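Local coordinates for divalent-cation tolerance protein CutA (PDB 1UKU) that binds copper at the interface between two of its trimers and is involved in resistance toward heavy metals, at residues Asp60-Glu63 / Glu64-Arg68; Glu71-Tyr75 / Asp76-Ile80; Glu90-Leu93 / Lys94-Glu98. All blocks are in the same frame, centred on the assembly; numbering follows the deposited sequence.

Interaction 1. Residues Asp60-Glu63 / Glu64-Arg68; sequences DLWE and ELKER
Trp62 and Glu63 meet Lys66 in a local contact along the first turn and a half of helix 62-72, one turn separating Trp62 from Lys66. The helical frame is set by i to i+4 backbone bonds: Leu61 O accepts from Leu65 N, Trp62 O from Lys66 N at 2.8 Å, and Glu63 O from Glu67 N. Before this pattern is established, a water spans the start of the helix, donating to Asp60 O and accepting from Glu64 N.

Lys66 does two jobs with one side chain. Its root lies over the benzo part of the indole, CB standing above the six-membered ring and only 7° off the normal through its centroid, a CH-pi contact. CG is anti to the backbone N and the next torsion is extended too (chi1 179°, chi2 -179°), which carries Lys66 CD along the ring to 3.7 Å from Trp62 CZ2. The chain then bends at its last two torsions, bringing Lys66 NZ round to Glu63 OE1 at 2.8 Å. The carboxylate, folded back by a bend at chi2, receives the ammonium on the syn lone pair of OE1. A lysine suits this place because its methylenes can cover an aromatic face while its charge reaches outward.

Trp62 is itself buried against Ile2 and Val4 of strand 2-8, has a cation-pi contact with Arg82, and gives its NE1 hydrogen to Asp87 of the second subunit. Leu61 and Leu65 are buried, as suits leucine, whereas Glu64 is stretched out to a salt bridge with Lys101.

The chemistry implies that Lys66 helps to cover a tryptophan committed to the subunit interface, and that its salt bridge with Glu63, at the exposed margin of that interface, probably restrains the flexible lysine end.

Interaction 2. Residues Glu71-Tyr75 / Asp76-Ile80; sequences ELHPY and DVPAI
A chi1 of -150° and a chi2 of -68° carry the His73 imidazole away from its own backbone nitrogen and turn one face to Pro78, whose CB sits over the centre of the ring. This is a CH-pi contact made almost straight above the face, 11° off the normal, and the approach is close across the ring: Pro78 CB is 3.3 Å from His73 CD2 and 3.6 Å from His73 NE2. The two side chains slide past each other in opposite directions. Proline fits here because its rigid ring holds CB, a CH donor, fixed over the imidazole.

A second tie fixes how the imidazole is turned. Tyr75 N donates to His73 ND1 at 3.0 Å, nearly straight and with the donor close to the ring plane. Because ND1 is an acceptor, the ring hydrogen is expected on NE2, which has weak hydrogen bonds to Thr7 O and Thr6 OG1; Phe8 stacks with the ring as well.

His73 is the residue at which the chain leaves helix 62-72, and the loop that follows leads to strand 81-84, outermost in this chain's own sheet. This loop connects the helix to the last strand of the second beta-alpha-beta unit (strand 44-57, helix 62-72, strand 81-84) of the ferredoxin-like fold of the GlnB-like clan. Within the loop, Tyr75 CB rests 4.2 Å from Pro78 CB, and Pro78 CD approaches Tyr75 O at 3.5 Å.

Tyrosine serves at position 75 by having an apolar base for this packing and a phenol that reaches on to Glu50 in a hydrogen bond. Its side chain comes about 3 Å from that of Asp48, a copper ligand, and about 6 Å from the bound copper. Asn89 of the second subunit bonds twice to the backbone: its ND2 donates to Pro78 O and its OD1 accepts from Ile80 N.

Interaction 3. Residues Glu90-Leu93 / Lys94-Glu98; sequences EDYL and KWLIE
Tyr92 reaches along its helix toward Trp95 and Leu96, the residues three and four positions on. From CB the ring is carried anti to the backbone nitrogen (chi1 -176°), and a chi2 of 81° turns its CD1/CE1 side to the indole. CD1 comes within 4.1 Å of Trp95 CE3, and CE1 is closer, 3.7 Å from that same CE3. Across the ring, CE2 touches Leu96 CD1 at 4.1 Å. CZ lies 3.9 Å from Trp95 CZ3, and the terminal OH ends 3.7 Å from that CZ3. The two ring planes make an angle of 42°, an oblique aromatic pair.

All of this rides on helix 90-99, the C-terminal helix added to the ferredoxin-like core, whose regular i to i+4 bonds include Leu96 N to Tyr92 O at 2.9 Å. Large aromatics suit this side because it is shared with the third subunit: Tyr92 packs on Pro78 there and Trp95 on Tyr39. Round the helix, branched aliphatics take over. Leu93 CG meets Ile97 CD1 at 4.0 Å, while Leu96 packs on Met1 and Ala28 of its own chain.

The three contacts follow one another along the chain. Interactions 1 and 2 share helix 62-72, their centres about 13 Å apart, and they touch where Trp62 CH2 comes 3.6 Å from Ile80 O. Interaction 3 lies on helix 90-99, its centre about 19 Å from that of interaction 1 and about 28 Å from that of interaction 2; interactions 2 and 3 are on opposite sides of the chain's centre. In the trimer the corresponding parts of different chains meet: interactions 1 and 2 both touch the second subunit, and interaction 3 touches the third. The C-terminal helix of one chain therefore packs on the loop before strand 81-84 of another, joining distant parts of the fold into one interface.

Interaction 1. Residues Asp60-Glu63 / Glu64-Arg68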
loop_
_atom_site.group_PDB
_atom_site.type_symbol
_atom_site.label_atom_id
_atom_site.label_comp_id
_atom_site.label_asym_id
_atom_site.label_seq_id
_atom_site.Cartn_x
_atom_site.Cartn_y
_atom_site.Cartn_z
ATOM N N ASP A 60 20.051 -1.594 -1.438
ATOM C CA ASP A 60 21.256 -2.039 -0.759
ATOM C C ASP A 60 21.207 -1.820 0.750
ATOM O O ASP A 60 21.993 -2.387 1.468
ATOM C CB ASP A 60 22.519 -1.376 -1.346
ATOM C CG ASP A 60 22.540 0.113 -1.124
ATOM O OD1 ASP A 60 21.927 0.818 -1.932
ATOM O OD2 ASP A 60 23.120 0.596 -0.136
ATOM N N LEU A 61 20.255 -1.010 1.233
ATOM C CA LEU A 61 20.102 -0.769 2.654
ATOM C C LEU A 61 19.110 -1.740 3.349
ATOM O O LEU A 61 18.921 -1.651 4.554
ATOM C CB LEU A 61 19.691 0.691 2.907
ATOM C CG LEU A 61 20.745 1.755 2.547
ATOM C CD1 LEU A 61 20.182 3.128 2.673
ATOM C CD2 LEU A 61 21.907 1.629 3.477
ATOM N N TRP A 62 18.510 -2.656 2.606
ATOM C CA TRP A 62 17.462 -3.536 3.157
ATOM C C TRP A 62 17.901 -4.286 4.412
ATOM O O TRP A 62 17.220 -4.258 5.413
ATOM C CB TRP A 62 16.973 -4.521 2.106
ATOM C CG TRP A 62 16.215 -5.685 2.640
ATOM C CD1 TRP A 62 16.527 -6.992 2.465
ATOM C CD2 TRP A 62 14.995 -5.658 3.383
ATOM N NE1 TRP A 62 15.587 -7.795 3.074
ATOM C CE2 TRP A 62 14.648 -6.999 3.672
ATOM C CE3 TRP A 62 14.188 -4.640 3.891
ATOM C CZ2 TRP A 62 13.498 -7.344 4.382
ATOM C CZ3 TRP A 62 13.050 -4.996 4.625
ATOM C CH2 TRP A 62 12.718 -6.330 4.859
ATOM N N GLU A 63 19.020 -5.002 4.371
ATOM C CA GLU A 63 19.376 -5.844 5.510
ATOM C C GLU A 63 19.687 -5.011 6.753
ATOM O O GLU A 63 19.283 -5.350 7.852
ATOM C CB GLU A 63 20.550 -6.809 5.177
ATOM C CG GLU A 63 20.185 -7.910 4.183
ATOM C CD GLU A 63 19.065 -8.833 4.645
ATOM O OE1 GLU A 63 18.690 -8.848 5.841
ATOM O OE2 GLU A 63 18.561 -9.576 3.769
ATOM N N GLU A 64 20.388 -3.900 6.560
ATOM C CA GLU A 64 20.689 -3.024 7.661
ATOM C C GLU A 64 19.409 -2.430 8.230
ATOM O O GLU A 64 19.262 -2.296 9.427
ATOM C CB GLU A 64 21.663 -1.932 7.192
ATOM C CG GLU A 64 22.199 -1.065 8.307
ATOM C CD GLU A 64 23.285 -0.101 7.859
ATOM O OE1 GLU A 64 23.757 0.621 8.751
ATOM O OE2 GLU A 64 23.623 -0.045 6.653
ATOM N N LEU A 65 18.488 -2.041 7.352
ATOM C CA LEU A 65 17.243 -1.425 7.796
ATOM C C LEU A 65 16.385 -2.442 8.546
ATOM O O LEU A 65 15.808 -2.142 9.580
ATOM C CB LEU A 65 16.478 -0.857 6.603
ATOM C CG LEU A 65 15.065 -0.339 6.908
ATOM C CD1 LEU A 65 15.094 0.745 7.955
ATOM C CD2 LEU A 65 14.385 0.118 5.646
ATOM N N LYS A 66 16.301 -3.654 8.005
ATOM C CA LYS A 66 15.533 -4.705 8.629
ATOM C C LYS A 66 16.064 -4.984 10.031
ATOM O O LYS A 66 15.285 -5.105 10.980
ATOM C CB LYS A 66 15.586 -5.965 7.797
ATOM C CG LYS A 66 14.804 -7.104 8.440
ATOM C CD LYS A 66 14.844 -8.387 7.657
ATOM C CE LYS A 66 15.753 -9.345 8.321
ATOM N NZ LYS A 66 16.594 -9.999 7.347
ATOM N N GLU A 67 17.382 -5.060 10.182
ATOM C CA GLU A 67 17.950 -5.289 11.516
ATOM C C GLU A 67 17.633 -4.153 12.462
ATOM O O GLU A 67 17.256 -4.399 13.615
ATOM C CB GLU A 67 19.470 -5.469 11.451
ATOM C CG GLU A 67 20.135 -5.611 12.829
ATOM C CD GLU A 67 19.680 -6.821 13.658
ATOM O OE1 GLU A 67 19.759 -6.765 14.925
ATOM O OE2 GLU A 67 19.224 -7.842 13.119
ATOM N N ARG A 68 17.748 -2.910 11.995
ATOM C CA ARG A 68 17.440 -1.788 12.860
ATOM C C ARG A 68 15.963 -1.757 13.266
ATOM O O ARG A 68 15.641 -1.472 14.425
ATOM C CB ARG A 68 17.889 -0.465 12.252
ATOM C CG ARG A 68 19.348 -0.191 12.432
ATOM C CD ARG A 68 19.803 -0.156 13.906
ATOM N NE ARG A 68 19.550 1.087 14.631
ATOM C CZ ARG A 68 19.232 1.174 15.927
ATOM N NH1 ARG A 68 19.058 0.092 16.670
ATOM N NH2 ARG A 68 19.086 2.355 16.487
HETATM O O HOH W 1 22.115 -3.422 4.055
#

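Interaction 2. Residues Glu71-Tyr75 / Asp76-Ile80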
loop_
_atom_site.group_PDB
_atom_site.type_symbol
_atom_site.label_atom_id
_atom_site.label_comp_id
_atom_site.label_asym_id
_atom_site.label_seq_id
_atom_site.Cartn_x
_atom_site.Cartn_y
_atom_site.Cartn_z
ATOM N N GLU A 71 15.468 -4.157 15.997
ATOM C CA GLU A 71 16.046 -3.635 17.226
ATOM C C GLU A 71 15.238 -2.499 17.840
ATOM O O GLU A 71 15.338 -2.235 19.047
ATOM C CB GLU A 71 17.466 -3.153 16.972
ATOM C CG GLU A 71 18.437 -4.286 16.743
ATOM C CD GLU A 71 19.745 -3.805 16.178
ATOM O OE1 GLU A 71 19.943 -2.595 16.006
ATOM O OE2 GLU A 71 20.608 -4.676 15.911
ATOM N N LEU A 72 14.441 -1.804 17.038
ATOM C CA LEU A 72 13.674 -0.656 17.537
ATOM C C LEU A 72 12.183 -0.944 17.774
ATOM O O LEU A 72 11.489 -0.149 18.420
ATOM C CB LEU A 72 13.790 0.519 16.568
ATOM C CG LEU A 72 15.190 1.112 16.490
ATOM C CD1 LEU A 72 15.269 2.098 15.325
ATOM C CD2 LEU A 72 15.559 1.820 17.772
ATOM N N HIS A 73 11.713 -2.074 17.295
ATOM C CA HIS A 73 10.263 -2.270 17.176
ATOM C C HIS A 73 9.637 -2.620 18.516
ATOM O O HIS A 73 10.185 -3.440 19.256
ATOM C CB HIS A 73 9.937 -3.380 16.182
ATOM C CG HIS A 73 8.621 -3.180 15.499
ATOM N ND1 HIS A 73 7.417 -3.258 16.159
ATOM C CD2 HIS A 73 8.341 -2.855 14.218
ATOM C CE1 HIS A 73 6.442 -2.963 15.308
ATOM N NE2 HIS A 73 6.985 -2.711 14.122
ATOM N N PRO A 74 8.482 -2.028 18.831
ATOM C CA PRO A 74 7.747 -2.436 20.044
ATOM C C PRO A 74 7.155 -3.842 20.033
ATOM O O PRO A 74 6.845 -4.373 21.111
ATOM C CB PRO A 74 6.640 -1.390 20.174
ATOM C CG PRO A 74 6.557 -0.701 18.869
ATOM C CD PRO A 74 7.874 -0.852 18.175
ATOM N N TYR A 75 6.977 -4.442 18.863
ATOM C CA TYR A 75 6.493 -5.799 18.780
ATOM C C TYR A 75 7.623 -6.828 18.838
ATOM O O TYR A 75 8.633 -6.650 18.185
ATOM C CB TYR A 75 5.686 -6.012 17.492
ATOM C CG TYR A 75 4.373 -5.249 17.428
ATOM C CD1 TYR A 75 3.734 -4.772 18.571
ATOM C CD2 TYR A 75 3.782 -5.001 16.215
ATOM C CE1 TYR A 75 2.519 -4.130 18.496
ATOM C CE2 TYR A 75 2.583 -4.339 16.115
ATOM C CZ TYR A 75 1.944 -3.896 17.238
ATOM O OH TYR A 75 0.745 -3.212 17.079
ATOM N N ASP A 76 7.391 -7.910 19.590
ATOM C CA ASP A 76 8.270 -9.085 19.590
ATOM C C ASP A 76 8.409 -9.669 18.190
ATOM O O ASP A 76 9.501 -10.062 17.777
ATOM C CB ASP A 76 7.713 -10.201 20.493
ATOM C CG ASP A 76 7.519 -9.772 21.922
ATOM O OD1 ASP A 76 8.425 -9.101 22.468
ATOM O OD2 ASP A 76 6.511 -10.110 22.598
ATOM N N VAL A 77 7.285 -9.759 17.478
ATOM C CA VAL A 77 7.272 -10.303 16.125
ATOM C C VAL A 77 6.632 -9.268 15.191
ATOM O O VAL A 77 5.444 -9.351 14.877
ATOM C CB VAL A 77 6.538 -11.666 16.050
ATOM C CG1 VAL A 77 6.640 -12.262 14.658
ATOM C CG2 VAL A 77 7.120 -12.662 17.067
ATOM N N PRO A 78 7.410 -8.290 14.758
ATOM C CA PRO A 78 6.853 -7.264 13.866
ATOM C C PRO A 78 6.776 -7.782 12.461
ATOM O O PRO A 78 7.495 -8.714 12.103
ATOM C CB PRO A 78 7.879 -6.150 13.940
ATOM C CG PRO A 78 9.162 -6.849 14.226
ATOM C CD PRO A 78 8.828 -8.065 15.039
ATOM N N ALA A 79 5.924 -7.161 11.653
ATOM C CA ALA A 79 5.934 -7.355 10.210
ATOM C C ALA A 79 6.942 -6.372 9.615
ATOM O O ALA A 79 6.833 -5.163 9.796
ATOM C CB ALA A 79 4.572 -7.112 9.624
ATOM N N ILE A 80 7.920 -6.887 8.885
ATOM C CA ILE A 80 8.886 -6.050 8.193
ATOM C C ILE A 80 8.965 -6.542 6.748
ATOM O O ILE A 80 9.718 -7.477 6.428
ATOM C CB ILE A 80 10.289 -6.087 8.860
ATOM C CG1 ILE A 80 10.166 -5.904 10.361
ATOM C CG2 ILE A 80 11.182 -4.985 8.256
ATOM C CD1 ILE A 80 11.497 -6.095 11.108
#

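Interaction 3. Residues Glu90-Leu93 / Lys94-Glu98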
loop_
_atom_site.group_PDB
_atom_site.type_symbol
_atom_site.label_atom_id
_atom_site.label_comp_id
_atom_site.label_asym_id
_atom_site.label_seq_id
_atom_site.Cartn_x
_atom_site.Cartn_y
_atom_site.Cartn_z
ATOM N N GLU A 90 12.972 9.466 -12.137
ATOM C CA GLU A 90 14.365 9.651 -11.770
ATOM C C GLU A 90 14.656 10.760 -10.774
ATOM O O GLU A 90 15.537 10.585 -9.949
ATOM C CB GLU A 90 15.196 9.899 -13.032
ATOM C CG GLU A 90 16.625 10.320 -12.747
ATOM C CD GLU A 90 17.417 9.252 -12.025
ATOM O OE1 GLU A 90 16.954 8.094 -11.996
ATOM O OE2 GLU A 90 18.499 9.567 -11.483
ATOM N N ASP A 91 13.981 11.898 -10.882
ATOM C CA ASP A 91 14.251 13.006 -9.959
ATOM C C ASP A 91 13.995 12.581 -8.494
ATOM O O ASP A 91 14.738 12.934 -7.570
ATOM C CB ASP A 91 13.460 14.284 -10.313
ATOM C CG ASP A 91 11.989 14.033 -10.625
ATOM O OD1 ASP A 91 11.643 13.080 -11.379
ATOM O OD2 ASP A 91 11.085 14.783 -10.174
ATOM N N TYR A 92 12.954 11.789 -8.285
ATOM C CA TYR A 92 12.683 11.291 -6.958
ATOM C C TYR A 92 13.751 10.287 -6.510
ATOM O O TYR A 92 14.223 10.325 -5.372
ATOM C CB TYR A 92 11.293 10.663 -6.878
ATOM C CG TYR A 92 10.970 10.233 -5.480
ATOM C CD1 TYR A 92 10.525 11.147 -4.555
ATOM C CD2 TYR A 92 11.174 8.924 -5.067
ATOM C CE1 TYR A 92 10.245 10.752 -3.254
ATOM C CE2 TYR A 92 10.923 8.537 -3.779
ATOM C CZ TYR A 92 10.433 9.447 -2.895
ATOM O OH TYR A 92 10.175 9.055 -1.589
ATOM N N LEU A 93 14.106 9.368 -7.400
ATOM C CA LEU A 93 15.113 8.385 -7.076
ATOM C C LEU A 93 16.425 9.062 -6.699
ATOM O O LEU A 93 17.055 8.689 -5.732
ATOM C CB LEU A 93 15.314 7.415 -8.231
ATOM C CG LEU A 93 16.287 6.278 -7.971
ATOM C CD1 LEU A 93 15.865 5.412 -6.777
ATOM C CD2 LEU A 93 16.331 5.490 -9.263
ATOM N N LYS A 94 16.805 10.097 -7.435
ATOM C CA LYS A 94 18.047 10.823 -7.133
ATOM C C LYS A 94 18.005 11.459 -5.748
ATOM O O LYS A 94 18.973 11.392 -4.991
ATOM C CB LYS A 94 18.319 11.881 -8.195
ATOM C CG LYS A 94 19.632 12.607 -8.019
ATOM C CD LYS A 94 20.794 11.617 -8.026
ATOM C CE LYS A 94 22.132 12.299 -8.283
ATOM N NZ LYS A 94 22.417 12.358 -9.739
ATOM N N TRP A 95 16.867 12.049 -5.415
ATOM C CA TRP A 95 16.668 12.635 -4.105
ATOM C C TRP A 95 16.767 11.565 -3.014
ATOM O O TRP A 95 17.423 11.744 -2.027
ATOM C CB TRP A 95 15.292 13.331 -4.051
ATOM C CG TRP A 95 14.940 13.825 -2.684
ATOM C CD1 TRP A 95 15.369 14.978 -2.087
ATOM C CD2 TRP A 95 14.111 13.170 -1.726
ATOM N NE1 TRP A 95 14.860 15.078 -0.812
ATOM C CE2 TRP A 95 14.066 13.986 -0.573
ATOM C CE3 TRP A 95 13.389 11.975 -1.722
ATOM C CZ2 TRP A 95 13.346 13.625 0.555
ATOM C CZ3 TRP A 95 12.665 11.639 -0.590
ATOM C CH2 TRP A 95 12.659 12.440 0.516
ATOM N N LEU A 96 16.112 10.434 -3.220
ATOM C CA LEU A 96 16.146 9.380 -2.222
ATOM C C LEU A 96 17.571 8.871 -1.983
ATOM O O LEU A 96 17.962 8.600 -0.844
ATOM C CB LEU A 96 15.207 8.252 -2.669
ATOM C CG LEU A 96 15.212 6.947 -1.871
ATOM C CD1 LEU A 96 13.809 6.368 -1.889
ATOM C CD2 LEU A 96 16.217 5.937 -2.386
ATOM N N ILE A 97 18.349 8.722 -3.063
ATOM C CA ILE A 97 19.749 8.301 -2.924
ATOM C C ILE A 97 20.560 9.373 -2.169
ATOM O O ILE A 97 21.355 9.075 -1.276
ATOM C CB ILE A 97 20.338 8.022 -4.313
ATOM C CG1 ILE A 97 19.695 6.775 -4.915
ATOM C CG2 ILE A 97 21.874 7.860 -4.247
ATOM C CD1 ILE A 97 19.973 6.587 -6.402
ATOM N N GLU A 98 20.318 10.624 -2.504
ATOM C CA GLU A 98 21.026 11.731 -1.846
ATOM C C GLU A 98 20.758 11.745 -0.358
ATOM O O GLU A 98 21.649 12.056 0.433
ATOM C CB GLU A 98 20.653 13.061 -2.474
ATOM C CG GLU A 98 21.287 13.219 -3.836
ATOM C CD GLU A 98 20.732 14.367 -4.644
ATOM O OE1 GLU A 98 21.262 14.575 -5.761
ATOM O OE2 GLU A 98 19.794 15.060 -4.177
#